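Local coordinates for putative uncharacterized protein (Streptococcus mutans, PDB 3BGK) that probably catalyses the ADP-dependent dehydration of (6S)-NAD(P)HX, returning this hydrated, damaged cofactor to NAD(P)H, at residues 76-81 / 103-108; 247-252 / 296-301; 139-144 / 165-170. One frame throughout, in Å; residues are numbered along the deposited sequence.

How the contacts relate
Contacts 1 and 2 touch, their centres about 11 Å apart, and join helix 71-83 to helices 249-263 and 295-310: Ala80 CB lies 3.2 Å from Thr252 O, and Ala80 CA lies 3.5 Å from Ser299 OG. Contact 2 holds a phosphate beside Gly250 and Asp251, predicted to bind AMP and (6S)-NADPHX; in contact 1 the side chain of Leu79 is about 9 Å from that of Asp251. Contact 3 stands apart, its centre about 24 Å and 25 Å from those of contacts 1 and 2, and touches neither. The side chain of its Ala141 is about 9 Å from Gly134, another residue of the predicted substrate site. Contacts 1 and 2 also meet a neighbouring subunit of the tetramer.

Contact 1 of 3, residues 76-81 / 103-108; sequences MAALAC and SHLPEA
Leu79 spreads its two methyl groups over the end of helix 98-104: CD2 rests 3.8 Å from Leu105 CD1, while CD1 approaches ND1 of the His104 ring at 4.0 Å. The leucine crosses the histidine at about a right angle but slides past Leu105 in the opposite direction. With CG anti to its carbonyl carbon (chi1 -84°), Leu79 swings its fork to this side of the helix although its CB does not point there. Leu105 reaches back with its other branch, CD2 lying 3.6 Å from Ala78 CB and 3.7 Å from Ala78 C, so the small alanine lets a methyl settle against the helix backbone. Here Leu105 is the first residue to leave helical geometry, and it opens a type I turn to Ala108 closed by a weak hydrogen bond from Ala108 N to Leu105 O. No hydrogen bond joins the two segments; the contact is mainly apolar, with the imidazole and the His104 carbonyl at its margin. The polar end of that ring is used between chains, NE2 of His104 bonding to the carbonyl of His102 of a neighbouring subunit. Helix 71-83 also packs on helices 249-263 and 295-310 through Ala80, and on strand 60-64 through Ala77 and Cys81; the turn at 105-108 leads into strand 109-112, outermost within this chain and next to 88-93.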
HETATM    1  N   MSE A  76      -6.225  -3.911  11.386  1.00  6.28           N
HETATM    2  CA  MSE A  76      -6.755  -2.656  11.925  1.00  6.30           C
HETATM    3  C   MSE A  76      -6.482  -2.508  13.410  1.00  6.19           C
HETATM    4  O   MSE A  76      -6.238  -1.402  13.892  1.00  5.97           O
HETATM    5  CB  MSE A  76      -8.238  -2.508  11.611  1.00  6.22           C
HETATM    6  CG  MSE A  76      -8.484  -2.114  10.172  1.00  7.23           C
HETATM    7 SE   MSE A  76     -10.363  -1.972   9.718  1.00 11.00          SE
HETATM    8  CE  MSE A  76     -10.951  -3.821   9.970  1.00  7.50           C
ATOM      9  N   ALA A  77      -6.501  -3.624  14.131  1.00  6.35           N
ATOM     10  CA  ALA A  77      -6.081  -3.626  15.525  1.00  6.44           C
ATOM     11  C   ALA A  77      -4.572  -3.371  15.623  1.00  6.55           C
ATOM     12  O   ALA A  77      -4.125  -2.589  16.463  1.00  6.69           O
ATOM     13  CB  ALA A  77      -6.462  -4.928  16.193  1.00  6.25           C
ATOM     14  N   ALA A  78      -3.797  -4.012  14.749  1.00  6.45           N
ATOM     15  CA  ALA A  78      -2.352  -3.792  14.702  1.00  6.58           C
ATOM     16  C   ALA A  78      -2.014  -2.323  14.450  1.00  6.68           C
ATOM     17  O   ALA A  78      -1.234  -1.728  15.193  1.00  6.47           O
ATOM     18  CB  ALA A  78      -1.707  -4.676  13.658  1.00  6.59           C
ATOM     19  N   LEU A  79      -2.613  -1.748  13.404  1.00  6.87           N
ATOM     20  CA  LEU A  79      -2.443  -0.335  13.074  1.00  7.00           C
ATOM     21  C   LEU A  79      -2.727   0.570  14.265  1.00  7.14           C
ATOM     22  O   LEU A  79      -1.956   1.484  14.545  1.00  7.28           O
ATOM     23  CB  LEU A  79      -3.329   0.065  11.888  1.00  7.06           C
ATOM     24  CG  LEU A  79      -2.810  -0.205  10.470  1.00  7.60           C
ATOM     25  CD1 LEU A  79      -3.899   0.085   9.440  1.00  7.98           C
ATOM     26  CD2 LEU A  79      -1.555   0.609  10.161  1.00  6.76           C
ATOM     27  N   ALA A  80      -3.825   0.307  14.971  1.00  7.21           N
ATOM     28  CA  ALA A  80      -4.178   1.104  16.136  1.00  7.65           C
ATOM     29  C   ALA A  80      -3.166   0.936  17.266  1.00  8.02           C
ATOM     30  O   ALA A  80      -2.787   1.911  17.921  1.00  8.23           O
ATOM     31  CB  ALA A  80      -5.572   0.758  16.617  1.00  7.50           C
ATOM     32  N   CYS A  81      -2.720  -0.299  17.474  1.00  8.54           N
ATOM     33  CA  CYS A  81      -1.824  -0.617  18.579  1.00  8.93           C
ATOM     34  C   CYS A  81      -0.464   0.047  18.428  1.00  9.07           C
ATOM     35  O   CYS A  81       0.076   0.577  19.400  1.00  9.29           O
ATOM     36  CB  CYS A  81      -1.656  -2.130  18.725  1.00  9.17           C
ATOM     37  SG  CYS A  81      -0.800  -2.597  20.241  1.00  9.60           S
ATOM     38  N   SER A 103       2.031  -4.624   4.233  1.00  8.56           N
ATOM     39  CA  SER A 103       1.776  -3.528   3.307  1.00  8.46           C
ATOM     40  C   SER A 103       1.416  -2.276   4.101  1.00  8.31           C
ATOM     41  O   SER A 103       1.833  -1.180   3.746  1.00  8.69           O
ATOM     42  CB  SER A 103       0.673  -3.877   2.300  1.00  8.27           C
ATOM     43  OG  SER A 103      -0.608  -3.919   2.916  1.00  8.70           O
ATOM     44  N   HIS A 104       0.663  -2.457   5.186  1.00  8.05           N
ATOM     45  CA  HIS A 104       0.218  -1.346   6.037  1.00  7.62           C
ATOM     46  C   HIS A 104       1.229  -0.990   7.108  1.00  7.39           C
ATOM     47  O   HIS A 104       1.359   0.181   7.480  1.00  7.18           O
ATOM     48  CB  HIS A 104      -1.092  -1.705   6.744  1.00  7.49           C
ATOM     49  CG  HIS A 104      -2.281  -1.725   5.843  1.00  7.23           C
ATOM     50  ND1 HIS A 104      -3.008  -0.591   5.548  1.00  6.77           N
ATOM     51  CD2 HIS A 104      -2.875  -2.741   5.172  1.00  6.52           C
ATOM     52  CE1 HIS A 104      -3.996  -0.905   4.732  1.00  5.92           C
ATOM     53  NE2 HIS A 104      -3.937  -2.201   4.484  1.00  6.31           N
ATOM     54  N   LEU A 105       1.927  -2.014   7.600  1.00  7.29           N
ATOM     55  CA  LEU A 105       2.631  -1.947   8.887  1.00  6.93           C
ATOM     56  C   LEU A 105       3.861  -2.871   8.964  1.00  6.90           C
ATOM     57  O   LEU A 105       3.806  -3.935   9.591  1.00  6.57           O
ATOM     58  CB  LEU A 105       1.640  -2.280  10.011  1.00  6.65           C
ATOM     59  CG  LEU A 105       1.921  -1.917  11.469  1.00  6.54           C
ATOM     60  CD1 LEU A 105       1.790  -0.410  11.714  1.00  5.62           C
ATOM     61  CD2 LEU A 105       0.957  -2.685  12.339  1.00  4.67           C
ATOM     62  N   PRO A 106       4.979  -2.464   8.325  1.00  7.08           N
ATOM     63  CA  PRO A 106       6.229  -3.219   8.452  1.00  7.17           C
ATOM     64  C   PRO A 106       6.806  -3.168   9.870  1.00  7.61           C
ATOM     65  O   PRO A 106       7.653  -3.994  10.223  1.00  7.41           O
ATOM     66  CB  PRO A 106       7.167  -2.529   7.457  1.00  6.96           C
ATOM     67  CG  PRO A 106       6.594  -1.191   7.242  1.00  6.83           C
ATOM     68  CD  PRO A 106       5.126  -1.290   7.444  1.00  6.92           C
ATOM     69  N   GLU A 107       6.327  -2.218  10.670  1.00  8.27           N
ATOM     70  CA  GLU A 107       6.711  -2.074  12.080  1.00  9.10           C
ATOM     71  C   GLU A 107       6.350  -3.270  12.967  1.00  9.85           C
ATOM     72  O   GLU A 107       6.878  -3.402  14.072  1.00  9.86           O
ATOM     73  CB  GLU A 107       6.078  -0.811  12.674  1.00  9.01           C
ATOM     74  CG  GLU A 107       6.707   0.499  12.228  1.00  8.97           C
ATOM     75  CD  GLU A 107       6.094   1.069  10.959  1.00  9.90           C
ATOM     76  OE1 GLU A 107       5.300   0.375  10.285  1.00  9.81           O
ATOM     77  OE2 GLU A 107       6.412   2.229  10.630  1.00 10.55           O
ATOM     78  N   ALA A 108       5.440  -4.123  12.498  1.00 11.00           N
ATOM     79  CA  ALA A 108       4.959  -5.250  13.298  1.00 12.13           C
ATOM     80  C   ALA A 108       5.408  -6.585  12.735  1.00 13.08           C
ATOM     81  O   ALA A 108       5.174  -6.886  11.563  1.00 13.12           O
ATOM     82  CB  ALA A 108       3.450  -5.213  13.413  1.00 11.99           C
TER

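Contact 2 of 3, residues 247-252 / 296-301; sequences GGMGDT and TRISAE. With PO4 (phosphate ion), chain B.
Met249, a selenomethionine, meets Ile298 through the ends of both side chains: SE lies 3.6 Å and CE 3.9 Å from Ile298 CD1. Met249 CG is anti to the backbone N (chi1 -171°), and bends at chi2 and chi3 bring SE across the isoleucine at about a right angle. Deeper in, Thr252 CG2 packs 3.7 Å from Ser299 OG, and one water bridges the two hydroxyls, 2.9 Å from Thr252 OG1 and 2.7 Å from Ser299 OG. Ala80 of helix 71-83 touches both residues, while Ile282 and Ala283 of helix 268-287 lie against Ile298. Away from this interface, the first turn of helix 249-263 holds a phosphate ion, probably from the crystallisation liquor. Gly248 N, at the N-cap, donates to O1 at 2.7 Å in a nearly straight bond (169°). Gly250 N donates to O4 at 2.7 Å and more weakly to O3, which also accepts from Asp251 N; His186 NE2 binds the ion too. The positive end of the helix probably adds to this attraction. Such backbone N-H groups at a Gly-X-Gly-Asp helix start form the anion hole of ribokinase-like folds, consistent with the predicted AMP and substrate sites at Gly250 and Asp251.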
ATOM      1  N   GLY A 247     -17.683  -0.796   9.470  1.00 11.33           N
ATOM      2  CA  GLY A 247     -16.943  -2.036   9.712  1.00 11.11           C
ATOM      3  C   GLY A 247     -15.504  -1.783  10.116  1.00 10.86           C
ATOM      4  O   GLY A 247     -14.823  -0.971   9.492  1.00 10.99           O
ATOM      5  N   GLY A 248     -15.062  -2.465  11.171  1.00 10.38           N
ATOM      6  CA  GLY A 248     -13.698  -2.350  11.669  1.00 10.31           C
ATOM      7  C   GLY A 248     -13.478  -1.391  12.827  1.00 10.36           C
ATOM      8  O   GLY A 248     -12.358  -1.275  13.334  1.00 10.22           O
HETATM    9  N   MSE A 249     -14.541  -0.705  13.243  1.00 10.39           N
HETATM   10  CA  MSE A 249     -14.480   0.282  14.322  1.00 10.52           C
HETATM   11  C   MSE A 249     -14.073  -0.349  15.651  1.00 10.50           C
HETATM   12  O   MSE A 249     -13.292   0.227  16.404  1.00 10.49           O
HETATM   13  CB  MSE A 249     -15.826   1.012  14.458  1.00 10.47           C
HETATM   14  CG  MSE A 249     -15.825   2.225  15.402  1.00 10.68           C
HETATM   15 SE   MSE A 249     -14.532   3.633  14.949  1.00 12.56          SE
HETATM   16  CE  MSE A 249     -15.053   3.943  13.099  1.00 11.66           C
ATOM     17  N   GLY A 250     -14.595  -1.538  15.926  1.00 10.69           N
ATOM     18  CA  GLY A 250     -14.275  -2.266  17.157  1.00 11.09           C
ATOM     19  C   GLY A 250     -12.850  -2.791  17.208  1.00 11.23           C
ATOM     20  O   GLY A 250     -12.211  -2.778  18.273  1.00 11.38           O
ATOM     21  N   ASP A 251     -12.354  -3.252  16.056  1.00 11.01           N
ATOM     22  CA  ASP A 251     -10.988  -3.751  15.937  1.00 10.91           C
ATOM     23  C   ASP A 251      -9.994  -2.647  16.293  1.00 10.80           C
ATOM     24  O   ASP A 251      -9.068  -2.864  17.082  1.00 11.10           O
ATOM     25  CB  ASP A 251     -10.725  -4.296  14.530  1.00 10.76           C
ATOM     26  CG  ASP A 251     -11.774  -5.298  14.085  1.00 11.01           C
ATOM     27  OD1 ASP A 251     -12.009  -6.288  14.811  1.00 11.08           O
ATOM     28  OD2 ASP A 251     -12.362  -5.104  12.998  1.00 11.41           O
ATOM     29  N   THR A 252     -10.215  -1.463  15.731  1.00 10.61           N
ATOM     30  CA  THR A 252      -9.432  -0.271  16.046  1.00 10.44           C
ATOM     31  C   THR A 252      -9.459   0.055  17.538  1.00 10.46           C
ATOM     32  O   THR A 252      -8.427   0.393  18.114  1.00 10.90           O
ATOM     33  CB  THR A 252      -9.932   0.939  15.239  1.00 10.54           C
ATOM     34  OG1 THR A 252      -9.939   0.603  13.850  1.00  9.68           O
ATOM     35  CG2 THR A 252      -9.032   2.155  15.459  1.00 10.28           C
ATOM     36  N   THR A 296      -9.235   3.052   9.827  1.00 12.77           N
ATOM     37  CA  THR A 296      -7.832   3.359   9.497  1.00 13.20           C
ATOM     38  C   THR A 296      -7.524   4.857   9.471  1.00 13.62           C
ATOM     39  O   THR A 296      -6.359   5.243   9.616  1.00 13.76           O
ATOM     40  CB  THR A 296      -7.386   2.757   8.143  1.00 13.02           C
ATOM     41  OG1 THR A 296      -8.231   3.253   7.095  1.00 13.26           O
ATOM     42  CG2 THR A 296      -7.432   1.236   8.178  1.00 12.72           C
ATOM     43  N   ARG A 297      -8.545   5.691   9.269  1.00 14.02           N
ATOM     44  CA  ARG A 297      -8.352   7.142   9.292  1.00 14.66           C
ATOM     45  C   ARG A 297      -8.142   7.623  10.725  1.00 14.59           C
ATOM     46  O   ARG A 297      -7.416   8.591  10.953  1.00 15.12           O
ATOM     47  CB  ARG A 297      -9.535   7.903   8.674  1.00 15.11           C
ATOM     48  CG  ARG A 297     -10.002   7.444   7.298  1.00 17.00           C
ATOM     49  CD  ARG A 297      -9.161   7.990   6.158  1.00 19.64           C
ATOM     50  NE  ARG A 297      -9.692   7.555   4.862  1.00 21.61           N
ATOM     51  CZ  ARG A 297      -9.391   6.401   4.264  1.00 22.49           C
ATOM     52  NH1 ARG A 297      -9.934   6.103   3.087  1.00 22.91           N
ATOM     53  NH2 ARG A 297      -8.550   5.544   4.834  1.00 22.65           N
ATOM     54  N   ILE A 298      -8.795   6.954  11.678  1.00 14.23           N
ATOM     55  CA  ILE A 298      -8.638   7.248  13.108  1.00 13.77           C
ATOM     56  C   ILE A 298      -7.234   6.882  13.600  1.00 13.78           C
ATOM     57  O   ILE A 298      -6.617   7.636  14.351  1.00 13.54           O
ATOM     58  CB  ILE A 298      -9.686   6.489  13.947  1.00 13.59           C
ATOM     59  CG1 ILE A 298     -11.071   7.101  13.742  1.00 13.52           C
ATOM     60  CG2 ILE A 298      -9.324   6.492  15.427  1.00 13.58           C
ATOM     61  CD1 ILE A 298     -12.201   6.291  14.358  1.00 13.48           C
ATOM     62  N   SER A 299      -6.753   5.714  13.170  1.00 13.86           N
ATOM     63  CA  SER A 299      -5.421   5.217  13.518  1.00 13.92           C
ATOM     64  C   SER A 299      -4.307   6.160  13.095  1.00 13.89           C
ATOM     65  O   SER A 299      -3.344   6.371  13.845  1.00 14.07           O
ATOM     66  CB  SER A 299      -5.186   3.833  12.909  1.00 13.88           C
ATOM     67  OG  SER A 299      -5.910   2.850  13.622  1.00 14.15           O
ATOM     68  N   ALA A 300      -4.449   6.725  11.899  1.00 13.81           N
ATOM     69  CA  ALA A 300      -3.479   7.658  11.338  1.00 13.93           C
ATOM     70  C   ALA A 300      -3.314   8.923  12.190  1.00 14.09           C
ATOM     71  O   ALA A 300      -2.237   9.541  12.192  1.00 14.04           O
ATOM     72  CB  ALA A 300      -3.875   8.025   9.907  1.00 13.81           C
ATOM     73  N   GLU A 301      -4.375   9.283  12.916  1.00 14.08           N
ATOM     74  CA  GLU A 301      -4.422  10.515  13.716  1.00 14.29           C
ATOM     75  C   GLU A 301      -3.967  10.354  15.159  1.00 14.24           C
ATOM     76  O   GLU A 301      -3.676  11.349  15.825  1.00 14.40           O
ATOM     77  CB  GLU A 301      -5.837  11.103  13.703  1.00 14.47           C
ATOM     78  CG  GLU A 301      -6.339  11.513  12.314  1.00 15.26           C
ATOM     79  CD  GLU A 301      -5.461  12.562  11.658  1.00 16.73           C
ATOM     80  OE1 GLU A 301      -5.052  13.532  12.341  1.00 17.23           O
ATOM     81  OE2 GLU A 301      -5.170  12.413  10.453  1.00 17.76           O
TER
HETATM   82  P   PO4 B 278     -16.397  -3.996  14.082  1.00 22.43           P
HETATM   83  O1  PO4 B 278     -16.820  -3.875  12.634  1.00 21.71           O
HETATM   84  O2  PO4 B 278     -17.063  -5.227  14.658  1.00 22.33           O
HETATM   85  O3  PO4 B 278     -14.897  -4.168  14.181  1.00 22.37           O
HETATM   86  O4  PO4 B 278     -16.808  -2.760  14.861  1.00 20.90           O
HETATM   87  O   HOH W   1      -7.371   0.845  12.636  1.00  2.00           O

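Contact 3 of 3, residues 139-144 / 165-170; sequences DLAQTT and INLLAK
Leu167 meets two flat groups of 139-144, the face of the Ala141 peptide and the oxygen end of the Gln142 carboxamide. The carboxamide turns its oxygen end toward helix 163-170: OE1 lies 3.9 Å from Leu167 CG and 4.1 Å from Leu167 O, and neither amide face is covered by 165-170. At its other end NE2 makes a weak hydrogen bond to Asp146, one turn further along the same helix. Over the Ala141 carbonyl the approach is face-on, with Leu167 CD2 standing 3.8 Å from O and 4.0 Å from C. The same methyl reaches Ala141 CB at 4.2 Å. A bend at chi2 (-66°) carries the glutamine amide alongside the leucine, the two side chains running past each other in opposite directions.

Both helices flank the central sheet of the ribokinase-like alpha/beta fold. Helix 139-151 is the connection of a beta-alpha-beta crossover between the neighbouring parallel strands 128-131 and 157-161, and helix 163-170 follows the second strand on the way to 181-184. The apolar seam continues beyond the segments, where Leu167 touches Phe145, and Leu168 packs on Phe145, Trp149 and Ile160.

Two threonines of helix 139-151 turn their hydroxyls back to carbonyls one turn earlier. Thr144 OG1 donates to Leu140 O at 2.6 Å, reaching it from the face opposite to that used by Thr144 N, so this carbonyl is gripped twice. Asp139 O is likewise shared by Thr143 N and by Thr143 OG1, at 3.2 Å, the hydroxyl standing 40° out of the carbonyl plane. Just before helix 139-151, Asp138 accepts a hydrogen bond from Ala141 N, and Glu137 accepts a weak one from Asn166 ND2.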
ATOM      1  N   ASP A 139     -11.719 -24.773  13.874  1.00 31.22           N
ATOM      2  CA  ASP A 139     -10.819 -25.618  14.661  1.00 31.33           C
ATOM      3  C   ASP A 139      -9.485 -24.948  15.001  1.00 31.08           C
ATOM      4  O   ASP A 139      -8.998 -25.074  16.124  1.00 30.97           O
ATOM      5  CB  ASP A 139     -10.609 -26.977  13.984  1.00 31.51           C
ATOM      6  CG  ASP A 139     -11.751 -27.952  14.263  1.00 32.52           C
ATOM      7  OD1 ASP A 139     -12.366 -27.859  15.353  1.00 32.69           O
ATOM      8  OD2 ASP A 139     -12.030 -28.814  13.394  1.00 33.63           O
ATOM      9  N   LEU A 140      -8.916 -24.225  14.038  1.00 30.90           N
ATOM     10  CA  LEU A 140      -7.666 -23.490  14.262  1.00 30.78           C
ATOM     11  C   LEU A 140      -7.791 -22.433  15.370  1.00 30.49           C
ATOM     12  O   LEU A 140      -6.856 -22.230  16.143  1.00 30.55           O
ATOM     13  CB  LEU A 140      -7.151 -22.858  12.957  1.00 30.76           C
ATOM     14  CG  LEU A 140      -5.886 -21.985  13.021  1.00 31.00           C
ATOM     15  CD1 LEU A 140      -4.682 -22.751  13.580  1.00 30.62           C
ATOM     16  CD2 LEU A 140      -5.564 -21.376  11.659  1.00 30.87           C
ATOM     17  N   ALA A 141      -8.949 -21.778  15.439  1.00 30.17           N
ATOM     18  CA  ALA A 141      -9.226 -20.769  16.462  1.00 29.76           C
ATOM     19  C   ALA A 141      -9.287 -21.373  17.872  1.00 29.56           C
ATOM     20  O   ALA A 141      -8.720 -20.813  18.814  1.00 29.28           O
ATOM     21  CB  ALA A 141     -10.512 -20.029  16.135  1.00 29.62           C
ATOM     22  N   GLN A 142      -9.970 -22.510  18.006  1.00 29.46           N
ATOM     23  CA  GLN A 142     -10.078 -23.215  19.292  1.00 29.39           C
ATOM     24  C   GLN A 142      -8.759 -23.818  19.778  1.00 28.81           C
ATOM     25  O   GLN A 142      -8.478 -23.804  20.977  1.00 28.62           O
ATOM     26  CB  GLN A 142     -11.166 -24.296  19.247  1.00 29.62           C
ATOM     27  CG  GLN A 142     -12.361 -24.009  20.159  1.00 30.98           C
ATOM     28  CD  GLN A 142     -11.996 -24.023  21.650  1.00 32.27           C
ATOM     29  OE1 GLN A 142     -12.321 -23.091  22.388  1.00 33.08           O
ATOM     30  NE2 GLN A 142     -11.324 -25.083  22.091  1.00 32.30           N
ATOM     31  N   THR A 143      -7.972 -24.357  18.845  1.00 28.28           N
ATOM     32  CA  THR A 143      -6.640 -24.886  19.150  1.00 27.89           C
ATOM     33  C   THR A 143      -5.775 -23.749  19.694  1.00 27.47           C
ATOM     34  O   THR A 143      -5.134 -23.888  20.741  1.00 27.53           O
ATOM     35  CB  THR A 143      -5.987 -25.543  17.899  1.00 27.96           C
ATOM     36  OG1 THR A 143      -6.717 -26.723  17.541  1.00 28.43           O
ATOM     37  CG2 THR A 143      -4.531 -25.928  18.159  1.00 27.91           C
ATOM     38  N   THR A 144      -5.802 -22.622  18.985  1.00 26.73           N
ATOM     39  CA  THR A 144      -5.074 -21.419  19.361  1.00 26.00           C
ATOM     40  C   THR A 144      -5.552 -20.819  20.672  1.00 25.72           C
ATOM     41  O   THR A 144      -4.728 -20.456  21.515  1.00 25.93           O
ATOM     42  CB  THR A 144      -5.190 -20.345  18.284  1.00 25.87           C
ATOM     43  OG1 THR A 144      -4.785 -20.900  17.029  1.00 25.55           O
ATOM     44  CG2 THR A 144      -4.315 -19.151  18.628  1.00 25.58           C
ATOM     45  N   ILE A 165     -14.699 -14.054  22.736  1.00 19.86           N
ATOM     46  CA  ILE A 165     -15.675 -14.001  23.819  1.00 21.01           C
ATOM     47  C   ILE A 165     -16.586 -15.227  23.762  1.00 22.04           C
ATOM     48  O   ILE A 165     -16.853 -15.853  24.791  1.00 22.00           O
ATOM     49  CB  ILE A 165     -16.508 -12.697  23.792  1.00 20.84           C
ATOM     50  CG1 ILE A 165     -15.617 -11.467  24.017  1.00 20.40           C
ATOM     51  CG2 ILE A 165     -17.626 -12.745  24.828  1.00 21.20           C
ATOM     52  CD1 ILE A 165     -15.126 -11.274  25.451  1.00 19.04           C
ATOM     53  N   ASN A 166     -17.045 -15.570  22.554  1.00 23.54           N
ATOM     54  CA  ASN A 166     -17.785 -16.818  22.313  1.00 24.87           C
ATOM     55  C   ASN A 166     -16.970 -18.054  22.695  1.00 25.84           C
ATOM     56  O   ASN A 166     -17.508 -19.019  23.239  1.00 26.35           O
ATOM     57  CB  ASN A 166     -18.194 -16.943  20.844  1.00 24.76           C
ATOM     58  CG  ASN A 166     -18.846 -15.691  20.300  1.00 25.01           C
ATOM     59  OD1 ASN A 166     -19.683 -15.071  20.956  1.00 25.58           O
ATOM     60  ND2 ASN A 166     -18.475 -15.322  19.081  1.00 24.92           N
ATOM     61  N   LEU A 167     -15.675 -18.020  22.390  1.00 26.99           N
ATOM     62  CA  LEU A 167     -14.765 -19.125  22.683  1.00 28.01           C
ATOM     63  C   LEU A 167     -14.544 -19.278  24.178  1.00 28.94           C
ATOM     64  O   LEU A 167     -14.446 -20.395  24.686  1.00 29.22           O
ATOM     65  CB  LEU A 167     -13.432 -18.931  21.955  1.00 27.79           C
ATOM     66  CG  LEU A 167     -13.173 -19.730  20.674  1.00 27.70           C
ATOM     67  CD1 LEU A 167     -14.381 -19.764  19.758  1.00 27.68           C
ATOM     68  CD2 LEU A 167     -11.962 -19.165  19.944  1.00 26.97           C
ATOM     69  N   LEU A 168     -14.465 -18.149  24.877  1.00 30.13           N
ATOM     70  CA  LEU A 168     -14.376 -18.145  26.330  1.00 31.31           C
ATOM     71  C   LEU A 168     -15.673 -18.683  26.946  1.00 32.23           C
ATOM     72  O   LEU A 168     -15.642 -19.356  27.979  1.00 32.27           O
ATOM     73  CB  LEU A 168     -14.061 -16.733  26.843  1.00 31.17           C
ATOM     74  CG  LEU A 168     -14.042 -16.456  28.353  1.00 31.34           C
ATOM     75  CD1 LEU A 168     -12.912 -17.205  29.044  1.00 31.47           C
ATOM     76  CD2 LEU A 168     -13.951 -14.962  28.634  1.00 31.02           C
ATOM     77  N   ALA A 169     -16.800 -18.403  26.284  1.00 33.35           N
ATOM     78  CA  ALA A 169     -18.131 -18.810  26.756  1.00 34.46           C
ATOM     79  C   ALA A 169     -18.386 -20.324  26.715  1.00 35.17           C
ATOM     80  O   ALA A 169     -19.021 -20.868  27.618  1.00 35.19           O
ATOM     81  CB  ALA A 169     -19.225 -18.062  25.986  1.00 34.40           C
ATOM     82  N   LYS A 170     -17.892 -20.989  25.671  1.00 36.16           N
ATOM     83  CA  LYS A 170     -18.086 -22.433  25.500  1.00 37.14           C
ATOM     84  C   LYS A 170     -17.467 -23.258  26.636  1.00 37.88           C
ATOM     85  O   LYS A 170     -18.059 -24.247  27.087  1.00 38.08           O
ATOM     86  CB  LYS A 170     -17.538 -22.896  24.145  1.00 37.11           C
TER